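PDB 3U07: DUF1254 domain-containing protein from Vibrio parahaemolyticus, which is of unknown function but combines DUF1254 and DUF1214 sequence regions and has a signal sequence, consistent with export from the cytoplasm. Local coordinates for residues A[48-53]-A[86-91]; A[56-61]-A[203-208]; A[98-103]-A[107-112]. The protein carries 2 engineered substitutions. All blocks are in the same frame, centred on the assembly; numbering follows the deposited sequence.

Interaction 1 of 3, residues A[48-53]-A[86-91]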
loop_
_atom_site.group_PDB
_atom_site.type_symbol
_atom_site.label_atom_id
_atom_site.label_comp_id
_atom_site.label_asym_id
_atom_site.label_seq_id
_atom_site.Cartn_x
_atom_site.Cartn_y
_atom_site.Cartn_z
ATOM N N TYR A 48 -12.607 -9.455 -3.692
ATOM C CA TYR A 48 -13.354 -10.532 -4.334
ATOM C C TYR A 48 -12.450 -11.382 -5.208
ATOM O O TYR A 48 -12.444 -12.609 -5.113
ATOM C CB TYR A 48 -14.485 -9.966 -5.199
ATOM C CG TYR A 48 -15.479 -11.017 -5.646
ATOM C CD1 TYR A 48 -16.602 -11.315 -4.872
ATOM C CD2 TYR A 48 -15.275 -11.749 -6.819
ATOM C CE1 TYR A 48 -17.497 -12.312 -5.250
ATOM C CE2 TYR A 48 -16.162 -12.753 -7.205
ATOM C CZ TYR A 48 -17.269 -13.027 -6.416
ATOM O OH TYR A 48 -18.146 -14.014 -6.788
ATOM N N HIS A 49 -11.679 -10.716 -6.056
ATOM C CA HIS A 49 -10.794 -11.421 -6.968
ATOM C C HIS A 49 -9.636 -12.139 -6.296
ATOM O O HIS A 49 -9.033 -13.029 -6.891
ATOM C CB HIS A 49 -10.308 -10.454 -8.050
ATOM C CG HIS A 49 -11.390 -10.050 -9.004
ATOM N ND1 HIS A 49 -11.644 -8.735 -9.338
ATOM C CD2 HIS A 49 -12.311 -10.789 -9.669
ATOM C CE1 HIS A 49 -12.674 -8.682 -10.163
ATOM N NE2 HIS A 49 -13.098 -9.915 -10.380
ATOM N N THR A 50 -9.327 -11.769 -5.055
ATOM C CA THR A 50 -8.250 -12.443 -4.342
ATOM C C THR A 50 -8.794 -13.423 -3.303
ATOM O O THR A 50 -8.834 -14.631 -3.540
ATOM C CB THR A 50 -7.306 -11.442 -3.643
ATOM O OG1 THR A 50 -8.072 -10.518 -2.865
ATOM C CG2 THR A 50 -6.485 -10.677 -4.669
ATOM N N ALA A 51 -9.231 -12.901 -2.161
ATOM C CA ALA A 51 -9.747 -13.733 -1.078
ATOM C C ALA A 51 -11.004 -14.554 -1.367
ATOM O O ALA A 51 -11.071 -15.725 -1.004
ATOM C CB ALA A 51 -9.979 -12.871 0.175
ATOM N N VAL A 52 -12.002 -13.959 -2.009
ATOM C CA VAL A 52 -13.235 -14.694 -2.265
ATOM C C VAL A 52 -13.124 -15.835 -3.275
ATOM O O VAL A 52 -13.473 -16.974 -2.958
ATOM C CB VAL A 52 -14.383 -13.747 -2.703
ATOM C CG1 VAL A 52 -15.641 -14.553 -3.003
ATOM C CG2 VAL A 52 -14.674 -12.739 -1.603
ATOM N N GLU A 53 -12.632 -15.561 -4.479
ATOM C CA GLU A 53 -12.552 -16.638 -5.450
ATOM C C GLU A 53 -11.344 -17.561 -5.335
ATOM O O GLU A 53 -11.159 -18.453 -6.158
ATOM C CB GLU A 53 -12.716 -16.101 -6.879
ATOM C CG GLU A 53 -11.774 -15.018 -7.328
ATOM C CD GLU A 53 -12.252 -14.380 -8.622
ATOM O OE1 GLU A 53 -11.453 -13.690 -9.291
ATOM O OE2 GLU A 53 -13.438 -14.565 -8.964
HETATM N N MSE A 86 0.828 -11.366 4.331
HETATM C CA MSE A 86 -0.442 -10.774 3.929
HETATM C C MSE A 86 -1.629 -11.557 4.449
HETATM O O MSE A 86 -1.535 -12.753 4.721
HETATM C CB MSE A 86 -0.551 -10.704 2.405
HETATM C CG MSE A 86 0.462 -9.808 1.724
HETATM SE SE MSE A 86 0.301 -9.958 -0.194
HETATM C CE MSE A 86 0.328 -11.880 -0.321
ATOM N N GLY A 87 -2.752 -10.866 4.572
ATOM C CA GLY A 87 -3.957 -11.509 5.036
ATOM C C GLY A 87 -5.092 -10.517 5.106
ATOM O O GLY A 87 -4.931 -9.339 4.781
ATOM N N TRP A 88 -6.250 -11.010 5.522
ATOM C CA TRP A 88 -7.432 -10.188 5.676
ATOM C C TRP A 88 -8.012 -10.465 7.051
ATOM O O TRP A 88 -8.235 -11.615 7.420
ATOM C CB TRP A 88 -8.474 -10.527 4.612
ATOM C CG TRP A 88 -8.083 -10.126 3.230
ATOM C CD1 TRP A 88 -7.381 -10.868 2.324
ATOM C CD2 TRP A 88 -8.365 -8.874 2.597
ATOM N NE1 TRP A 88 -7.210 -10.153 1.160
ATOM C CE2 TRP A 88 -7.802 -8.924 1.302
ATOM C CE3 TRP A 88 -9.036 -7.712 2.999
ATOM C CZ2 TRP A 88 -7.896 -7.857 0.402
ATOM C CZ3 TRP A 88 -9.131 -6.650 2.103
ATOM C CH2 TRP A 88 -8.559 -6.732 0.820
ATOM N N LEU A 89 -8.236 -9.402 7.809
ATOM C CA LEU A 89 -8.809 -9.509 9.140
ATOM C C LEU A 89 -10.317 -9.367 9.005
ATOM O O LEU A 89 -10.804 -8.693 8.094
ATOM C CB LEU A 89 -8.289 -8.373 10.030
ATOM C CG LEU A 89 -7.074 -8.531 10.948
ATOM C CD1 LEU A 89 -6.081 -9.528 10.399
ATOM C CD2 LEU A 89 -6.451 -7.162 11.154
ATOM N N ASP A 90 -11.052 -10.015 9.899
ATOM C CA ASP A 90 -12.508 -9.896 9.916
ATOM C C ASP A 90 -12.842 -9.725 11.381
ATOM O O ASP A 90 -12.681 -10.656 12.168
ATOM C CB ASP A 90 -13.197 -11.145 9.367
ATOM C CG ASP A 90 -14.709 -11.107 9.561
ATOM O OD1 ASP A 90 -15.271 -10.009 9.761
ATOM O OD2 ASP A 90 -15.340 -12.178 9.505
ATOM N N VAL A 91 -13.286 -8.529 11.748
ATOM C CA VAL A 91 -13.610 -8.240 13.141
ATOM C C VAL A 91 -15.118 -8.147 13.400
ATOM O O VAL A 91 -15.544 -7.679 14.457
ATOM C CB VAL A 91 -12.946 -6.916 13.583
ATOM C CG1 VAL A 91 -11.430 -6.989 13.351
ATOM C CG2 VAL A 91 -13.538 -5.746 12.799
#

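Interaction 2 of 3, residues A[56-61]-A[203-208]. Engineered in segment 56-61: Glu60 (natural residue Arg).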
loop_
_atom_site.group_PDB
_atom_site.type_symbol
_atom_site.label_atom_id
_atom_site.label_comp_id
_atom_site.label_asym_id
_atom_site.label_seq_id
_atom_site.Cartn_x
_atom_site.Cartn_y
_atom_site.Cartn_z
ATOM N N TYR A 56 -9.662 -17.652 0.427
ATOM C CA TYR A 56 -8.645 -17.412 1.446
ATOM C C TYR A 56 -9.287 -17.352 2.823
ATOM O O TYR A 56 -10.265 -16.634 3.032
ATOM C CB TYR A 56 -7.922 -16.083 1.217
ATOM C CG TYR A 56 -6.990 -16.050 0.033
ATOM C CD1 TYR A 56 -6.512 -17.228 -0.540
ATOM C CD2 TYR A 56 -6.558 -14.833 -0.498
ATOM C CE1 TYR A 56 -5.627 -17.194 -1.613
ATOM C CE2 TYR A 56 -5.674 -14.790 -1.567
ATOM C CZ TYR A 56 -5.211 -15.971 -2.121
ATOM O OH TYR A 56 -4.342 -15.923 -3.189
ATOM N N PRO A 57 -8.767 -18.127 3.781
ATOM C CA PRO A 57 -9.405 -18.028 5.093
ATOM C C PRO A 57 -9.104 -16.649 5.682
ATOM O O PRO A 57 -8.023 -16.092 5.472
ATOM C CB PRO A 57 -8.767 -19.173 5.881
ATOM C CG PRO A 57 -7.449 -19.388 5.190
ATOM C CD PRO A 57 -7.804 -19.239 3.739
ATOM N N LEU A 58 -10.072 -16.089 6.391
ATOM C CA LEU A 58 -9.903 -14.780 7.000
ATOM C C LEU A 58 -9.201 -14.922 8.354
ATOM O O LEU A 58 -9.199 -15.998 8.954
ATOM C CB LEU A 58 -11.271 -14.112 7.156
ATOM C CG LEU A 58 -12.058 -14.007 5.840
ATOM C CD1 LEU A 58 -13.437 -13.428 6.106
ATOM C CD2 LEU A 58 -11.300 -13.135 4.845
ATOM N N ASN A 59 -8.590 -13.838 8.821
ATOM C CA ASN A 59 -7.879 -13.840 10.097
ATOM C C ASN A 59 -6.756 -14.871 10.120
ATOM O O ASN A 59 -6.536 -15.555 11.120
ATOM C CB ASN A 59 -8.854 -14.083 11.261
ATOM C CG ASN A 59 -9.789 -12.907 11.490
ATOM O OD1 ASN A 59 -9.386 -11.750 11.358
ATOM N ND2 ASN A 59 -11.035 -13.193 11.849
ATOM N N GLU A 60 -6.056 -14.968 8.993
ATOM C CA GLU A 60 -4.922 -15.873 8.825
ATOM C C GLU A 60 -4.010 -15.282 7.762
ATOM O O GLU A 60 -4.482 -14.639 6.825
ATOM C CB GLU A 60 -5.375 -17.259 8.347
ATOM C CG GLU A 60 -5.990 -18.156 9.412
ATOM C CD GLU A 60 -6.311 -19.555 8.887
ATOM O OE1 GLU A 60 -5.626 -20.007 7.943
ATOM O OE2 GLU A 60 -7.235 -20.203 9.424
ATOM N N PHE A 61 -2.705 -15.478 7.917
ATOM C CA PHE A 61 -1.748 -15.003 6.932
ATOM C C PHE A 61 -1.885 -15.977 5.759
ATOM O O PHE A 61 -1.977 -17.187 5.965
ATOM C CB PHE A 61 -0.330 -15.059 7.507
ATOM C CG PHE A 61 -0.107 -14.125 8.665
ATOM C CD1 PHE A 61 -0.145 -12.743 8.480
ATOM C CD2 PHE A 61 0.129 -14.624 9.942
ATOM C CE1 PHE A 61 0.051 -11.872 9.550
ATOM C CE2 PHE A 61 0.325 -13.759 11.020
ATOM C CZ PHE A 61 0.284 -12.380 10.823
ATOM N N VAL A 203 -18.696 -14.657 11.069
ATOM C CA VAL A 203 -19.761 -14.237 10.174
ATOM C C VAL A 203 -19.541 -14.832 8.788
ATOM O O VAL A 203 -18.415 -14.860 8.286
ATOM C CB VAL A 203 -19.820 -12.699 10.073
ATOM C CG1 VAL A 203 -20.824 -12.272 9.006
ATOM C CG2 VAL A 203 -20.208 -12.119 11.425
ATOM N N GLN A 204 -20.618 -15.334 8.189
ATOM C CA GLN A 204 -20.556 -15.914 6.852
ATOM C C GLN A 204 -21.297 -14.958 5.927
ATOM O O GLN A 204 -22.490 -14.722 6.091
ATOM C CB GLN A 204 -21.223 -17.293 6.823
ATOM C CG GLN A 204 -20.597 -18.328 7.757
ATOM C CD GLN A 204 -19.100 -18.474 7.551
ATOM O OE1 GLN A 204 -18.596 -18.312 6.440
ATOM N NE2 GLN A 204 -18.382 -18.799 8.621
ATOM N N ARG A 205 -20.584 -14.409 4.953
ATOM C CA ARG A 205 -21.167 -13.453 4.018
ATOM C C ARG A 205 -21.567 -14.067 2.684
ATOM O O ARG A 205 -21.039 -15.101 2.282
ATOM C CB ARG A 205 -20.157 -12.332 3.735
ATOM C CG ARG A 205 -19.687 -11.558 4.956
ATOM C CD ARG A 205 -18.419 -10.762 4.656
ATOM N NE ARG A 205 -18.048 -9.892 5.772
ATOM C CZ ARG A 205 -17.421 -10.288 6.872
ATOM N NH1 ARG A 205 -17.066 -11.558 7.033
ATOM N NH2 ARG A 205 -17.163 -9.407 7.824
ATOM N N THR A 206 -22.512 -13.421 2.012
ATOM C CA THR A 206 -22.936 -13.841 0.684
ATOM C C THR A 206 -22.444 -12.659 -0.160
ATOM O O THR A 206 -22.987 -11.555 -0.099
ATOM C CB THR A 206 -24.473 -14.010 0.593
ATOM O OG1 THR A 206 -25.118 -12.776 0.916
ATOM C CG2 THR A 206 -24.935 -15.070 1.571
ATOM N N TYR A 207 -21.391 -12.899 -0.929
ATOM C CA TYR A 207 -20.748 -11.865 -1.734
ATOM C C TYR A 207 -21.307 -11.589 -3.119
ATOM O O TYR A 207 -21.444 -12.500 -3.930
ATOM C CB TYR A 207 -19.267 -12.206 -1.889
ATOM C CG TYR A 207 -18.504 -12.320 -0.592
ATOM C CD1 TYR A 207 -18.178 -11.183 0.147
ATOM C CD2 TYR A 207 -18.077 -13.562 -0.118
ATOM C CE1 TYR A 207 -17.440 -11.276 1.324
ATOM C CE2 TYR A 207 -17.339 -13.668 1.063
ATOM C CZ TYR A 207 -17.021 -12.516 1.774
ATOM O OH TYR A 207 -16.263 -12.595 2.920
ATOM N N PRO A 208 -21.607 -10.313 -3.418
ATOM C CA PRO A 208 -22.142 -9.945 -4.732
ATOM C C PRO A 208 -21.047 -10.206 -5.760
ATOM O O PRO A 208 -19.878 -9.911 -5.503
ATOM C CB PRO A 208 -22.420 -8.444 -4.594
ATOM C CG PRO A 208 -22.550 -8.230 -3.114
ATOM C CD PRO A 208 -21.488 -9.126 -2.553
#

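Interaction 3 of 3, residues A[98-103]-A[107-112]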
loop_
_atom_site.group_PDB
_atom_site.type_symbol
_atom_site.label_atom_id
_atom_site.label_comp_id
_atom_site.label_asym_id
_atom_site.label_seq_id
_atom_site.Cartn_x
_atom_site.Cartn_y
_atom_site.Cartn_z
ATOM N N VAL A 98 -3.343 -9.043 16.474
ATOM C CA VAL A 98 -2.190 -9.400 15.672
ATOM C C VAL A 98 -0.997 -9.318 16.608
ATOM O O VAL A 98 -0.763 -8.285 17.246
ATOM C CB VAL A 98 -2.010 -8.427 14.489
ATOM C CG1 VAL A 98 -0.739 -8.773 13.716
ATOM C CG2 VAL A 98 -3.231 -8.508 13.569
ATOM N N SER A 99 -0.267 -10.421 16.715
ATOM C CA SER A 99 0.899 -10.478 17.585
ATOM C C SER A 99 2.173 -10.249 16.786
ATOM O O SER A 99 2.403 -10.888 15.758
ATOM C CB SER A 99 0.984 -11.839 18.287
ATOM O OG SER A 99 -0.169 -12.096 19.067
ATOM N N VAL A 100 2.990 -9.321 17.272
ATOM C CA VAL A 100 4.260 -8.987 16.646
ATOM C C VAL A 100 5.339 -9.048 17.724
ATOM O O VAL A 100 5.256 -8.348 18.737
ATOM C CB VAL A 100 4.219 -7.568 16.030
ATOM C CG1 VAL A 100 5.596 -7.177 15.520
ATOM C CG2 VAL A 100 3.216 -7.536 14.882
ATOM N N PRO A 101 6.361 -9.895 17.524
ATOM C CA PRO A 101 7.472 -10.068 18.467
ATOM C C PRO A 101 8.428 -8.885 18.461
ATOM O O PRO A 101 8.500 -8.156 17.473
ATOM C CB PRO A 101 8.167 -11.321 17.946
ATOM C CG PRO A 101 8.003 -11.176 16.451
ATOM C CD PRO A 101 6.538 -10.766 16.344
ATOM N N ASP A 102 9.148 -8.680 19.561
ATOM C CA ASP A 102 10.141 -7.615 19.584
ATOM C C ASP A 102 11.148 -8.054 18.510
ATOM O O ASP A 102 11.487 -9.241 18.409
ATOM C CB ASP A 102 10.823 -7.515 20.955
ATOM C CG ASP A 102 9.920 -6.887 22.019
ATOM O OD1 ASP A 102 8.850 -6.351 21.658
ATOM O OD2 ASP A 102 10.285 -6.921 23.214
HETATM N N MSE A 103 11.603 -7.109 17.696
HETATM C CA MSE A 103 12.536 -7.415 16.613
HETATM C C MSE A 103 13.956 -7.043 17.005
HETATM O O MSE A 103 14.173 -6.398 18.033
HETATM C CB MSE A 103 12.134 -6.643 15.353
HETATM C CG MSE A 103 11.951 -7.490 14.093
HETATM SE SE MSE A 103 10.228 -8.376 14.007
HETATM C CE MSE A 103 9.106 -6.844 14.301
ATOM N N ARG A 107 16.636 -3.627 12.325
ATOM C CA ARG A 107 15.805 -4.194 11.276
ATOM C C ARG A 107 14.500 -3.438 11.055
ATOM O O ARG A 107 13.722 -3.234 11.989
ATOM C CB ARG A 107 15.499 -5.663 11.571
ATOM C CG ARG A 107 14.850 -6.398 10.402
ATOM C CD ARG A 107 14.539 -7.837 10.754
ATOM N NE ARG A 107 15.733 -8.566 11.172
ATOM C CZ ARG A 107 16.684 -8.998 10.348
ATOM N NH1 ARG A 107 16.587 -8.784 9.042
ATOM N NH2 ARG A 107 17.738 -9.639 10.836
ATOM N N TYR A 108 14.272 -3.004 9.819
ATOM C CA TYR A 108 13.044 -2.291 9.482
ATOM C C TYR A 108 11.898 -3.295 9.408
ATOM O O TYR A 108 12.068 -4.411 8.915
ATOM C CB TYR A 108 13.155 -1.597 8.119
ATOM C CG TYR A 108 11.864 -0.928 7.677
ATOM C CD1 TYR A 108 11.547 0.364 8.093
ATOM C CD2 TYR A 108 10.938 -1.604 6.885
ATOM C CE1 TYR A 108 10.339 0.965 7.738
ATOM C CE2 TYR A 108 9.721 -1.010 6.524
ATOM C CZ TYR A 108 9.431 0.272 6.956
ATOM O OH TYR A 108 8.231 0.868 6.619
ATOM N N TRP A 109 10.737 -2.894 9.913
ATOM C CA TRP A 109 9.542 -3.733 9.867
ATOM C C TRP A 109 8.334 -2.832 9.974
ATOM O O TRP A 109 8.420 -1.721 10.501
ATOM C CB TRP A 109 9.508 -4.749 11.009
ATOM C CG TRP A 109 9.456 -4.134 12.380
ATOM C CD1 TRP A 109 10.517 -3.753 13.151
ATOM C CD2 TRP A 109 8.280 -3.831 13.139
ATOM N NE1 TRP A 109 10.076 -3.236 14.345
ATOM C CE2 TRP A 109 8.707 -3.274 14.365
ATOM C CE3 TRP A 109 6.907 -3.982 12.902
ATOM C CZ2 TRP A 109 7.806 -2.862 15.354
ATOM C CZ3 TRP A 109 6.012 -3.573 13.885
ATOM C CH2 TRP A 109 6.466 -3.022 15.097
ATOM N N ILE A 110 7.206 -3.305 9.463
ATOM C CA ILE A 110 5.987 -2.520 9.525
ATOM C C ILE A 110 4.749 -3.400 9.414
ATOM O O ILE A 110 4.728 -4.363 8.643
ATOM C CB ILE A 110 5.959 -1.451 8.398
ATOM C CG1 ILE A 110 4.711 -0.578 8.531
ATOM C CG2 ILE A 110 6.013 -2.129 7.028
ATOM C CD1 ILE A 110 4.785 0.697 7.733
ATOM N N LEU A 111 3.747 -3.095 10.234
ATOM C CA LEU A 111 2.466 -3.798 10.193
ATOM C C LEU A 111 1.543 -2.713 9.637
ATOM O O LEU A 111 1.332 -1.679 10.268
ATOM C CB LEU A 111 2.016 -4.227 11.591
ATOM C CG LEU A 111 0.571 -4.728 11.733
ATOM C CD1 LEU A 111 0.307 -5.878 10.768
ATOM C CD2 LEU A 111 0.338 -5.169 13.171
ATOM N N HIS A 112 1.010 -2.946 8.445
ATOM C CA HIS A 112 0.164 -1.962 7.783
ATOM C C HIS A 112 -1.234 -2.503 7.492
ATOM O O HIS A 112 -1.378 -3.532 6.837
ATOM C CB HIS A 112 0.858 -1.544 6.482
ATOM C CG HIS A 112 0.068 -0.597 5.637
ATOM N ND1 HIS A 112 0.125 -0.615 4.258
ATOM C CD2 HIS A 112 -0.778 0.406 5.965
ATOM C CE1 HIS A 112 -0.656 0.333 3.776
ATOM N NE2 HIS A 112 -1.216 0.968 4.792
#

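Interaction 1 of 3, residues A[48-53]-A[86-91]
Trp88 reaches from an edge strand to the last turn of a long helix, where it meets Ala51 and Thr50, showing how one large residue can connect a helix with the sheet beside it. The backbones stay well apart, with 8.0 Å between Trp88 CA and Ala51 CA. From CB, pointed toward the helix, the chain leads to CG beside its own backbone N (chi1 -69°). The indole then stands roughly perpendicular to the plane through CA, CB and CG (chi2 89°), which brings the CD1-NE1 side of the five-membered ring obliquely up to Ala51 and Thr50. Trp88 CD1 touches first, 3.9 Å from Ala51 CB. Trp88 NE1 follows, 4.0 Å from the same methyl carbon.

Together these approaches amount to an off-centre CH-pi contact: Ala51 CB is 4.3 Å from the centroid of the five-membered ring and 29° off its normal. Trp88 NE1 also passes Thr50 OG1 at 4.1 Å, a packing distance with no hydrogen bond, the two side chains crossing at about a right angle. In the six-membered ring, Trp88 CZ2 still lies 4.2 Å from Thr50 OG1, and CH2 beyond it turns away. The threonine hydroxyl instead turns back on its own helix, where it is hydrogen-bonded to Phe46 O and Phe47 O. That end of the helix is widened into a pi-type turn, closed by the 3.0 Å bond from Glu53 N to Tyr48 O.

Further aromatic cover comes from helix 26-52 itself, since Phe47 meets the Trp88 ring edge-to-face and Phe46 also touches it. Behind the tryptophan, strand 82-90 is an outermost strand of its antiparallel sheet and pairs with strand 161-169, so the contact lays the C-terminal turn of helix 26-52 against the margin of that sheet.

Interaction 2 of 3, residues A[56-61]-A[203-208]
Leu58 bridges to Arg205 and Tyr207 across two irregular loops whose nearest alpha carbons, Leu58 CA and Val203 CA, are 10.4 Å apart, a spacing that leaves the contact to side chains alone. One methyl of the leucine does the touching. With CG beside the backbone N (chi1 -56°) and CD1 continuing the chain away from CA (chi2 176°), this branch is carried up to both partners, which lie on the same general side of it. There Leu58 CD1 comes within 4.2 Å of Arg205 NH1, approaching the guanidinium at a slant, and within 4.3 Å of Tyr207 OH.

Arg205 arrives from the other loop with its chain extended from CG to NE, then bends at the last torsion (chi4 79°) into the guanidinium. Its base packs on the neighbouring tyrosine: Arg205 CB sits 3.7 Å above one face of the Tyr207 ring, displaced toward the rim. The ring in turn leans on Tyr44, Tyr48 and Val52 of helix 26-52, while Leu58 also rests on Trp88 and Leu161.

The polar work of the arginine is done elsewhere, through salt bridges from NH2 to Asp90 OD1 and from NE to Asp225 OD2. NH1, the nitrogen beside the methyl, also has a hydrogen-bond partner elsewhere. Leu58 therefore adds van der Waals contact beside an ion-paired group. The two carboxylates would be expected to stabilise the guanidinium's positive charge. Chemically, this small surface contact is a leucine methyl set beside a charge network that ties the 203-208 loop to strand 82-90 and to Asp225.

Interaction 3 of 3, residues A[98-103]-A[107-112]
Met103 and Trp109 make the aromatic part of this contact. The methionine, present as selenomethionine, is bent at its last two torsions, and the fold-back lays its terminal methyl over one face of the indole. Met103 CE is 3.3 Å from the centroid of the five-membered ring and only 12° off the normal, a close CH-pi contact. The selenium stands farther above the same ring, with Met103 SE 4.8 Å from that centroid, giving a Met-aromatic pair. Trp109 presents this face because CG lies between its backbone N and carbonyl carbon (chi1 63°). A hydrogen bond from Trp109 NE1 to Gly130 O helps hold the ring's rotation.

Aliphatic contacts extend the interface along the strands. Val100 CG1 comes over the benzene end of the indole, 4.0 Å from Trp109 CZ3, on the face that Met103 covers. Its other branch turns to the leucine, with Val100 CG2 4.1 Å from Leu111 CD2. Val98 CG1 and Leu111 CD2 then meet tip to tip at 3.8 Å. Near the connecting turn, Met103 CG lies 4.2 Å from Arg107 CD, whose charged end is held by salt bridges to Asp104 and Asp175.

No hydrogen bond joins the two sides; the short strand segments 98-100 and 109-112 run nearly antiparallel (174°), their axes 9.9 Å apart at closest approach, as in stacked layers. Strand 96-100 lies between 134-140 and 187-190 in a mixed sheet; strand 109-115 lies between 161-169 and 120-125 in an antiparallel one. Their inward side chains form part of the core between these sheets, with Tyr182 of helix 173-183 against Met103.

Interactions 1 and 2 are close neighbours, their centres about 6 Å apart, and their segments alternate along the chain. They are joined directly by the Asp90-Arg205 salt bridge and by a probable hydrogen bond from Asn59 N to Trp88 O, so helix 26-52, strand 82-90 and two loops form one continuous region. Interaction 3 lies about 21 Å from interaction 1 and 24 Å from interaction 2, centre to centre. It follows interaction 1 in sequence and falls between the two segments of interaction 2, and Leu89 of strand 82-90 packs on Val98 of strand 96-100. The first two contacts thus fasten helix and loops to the margin of the antiparallel sheet, whereas the third joins that sheet to the mixed one.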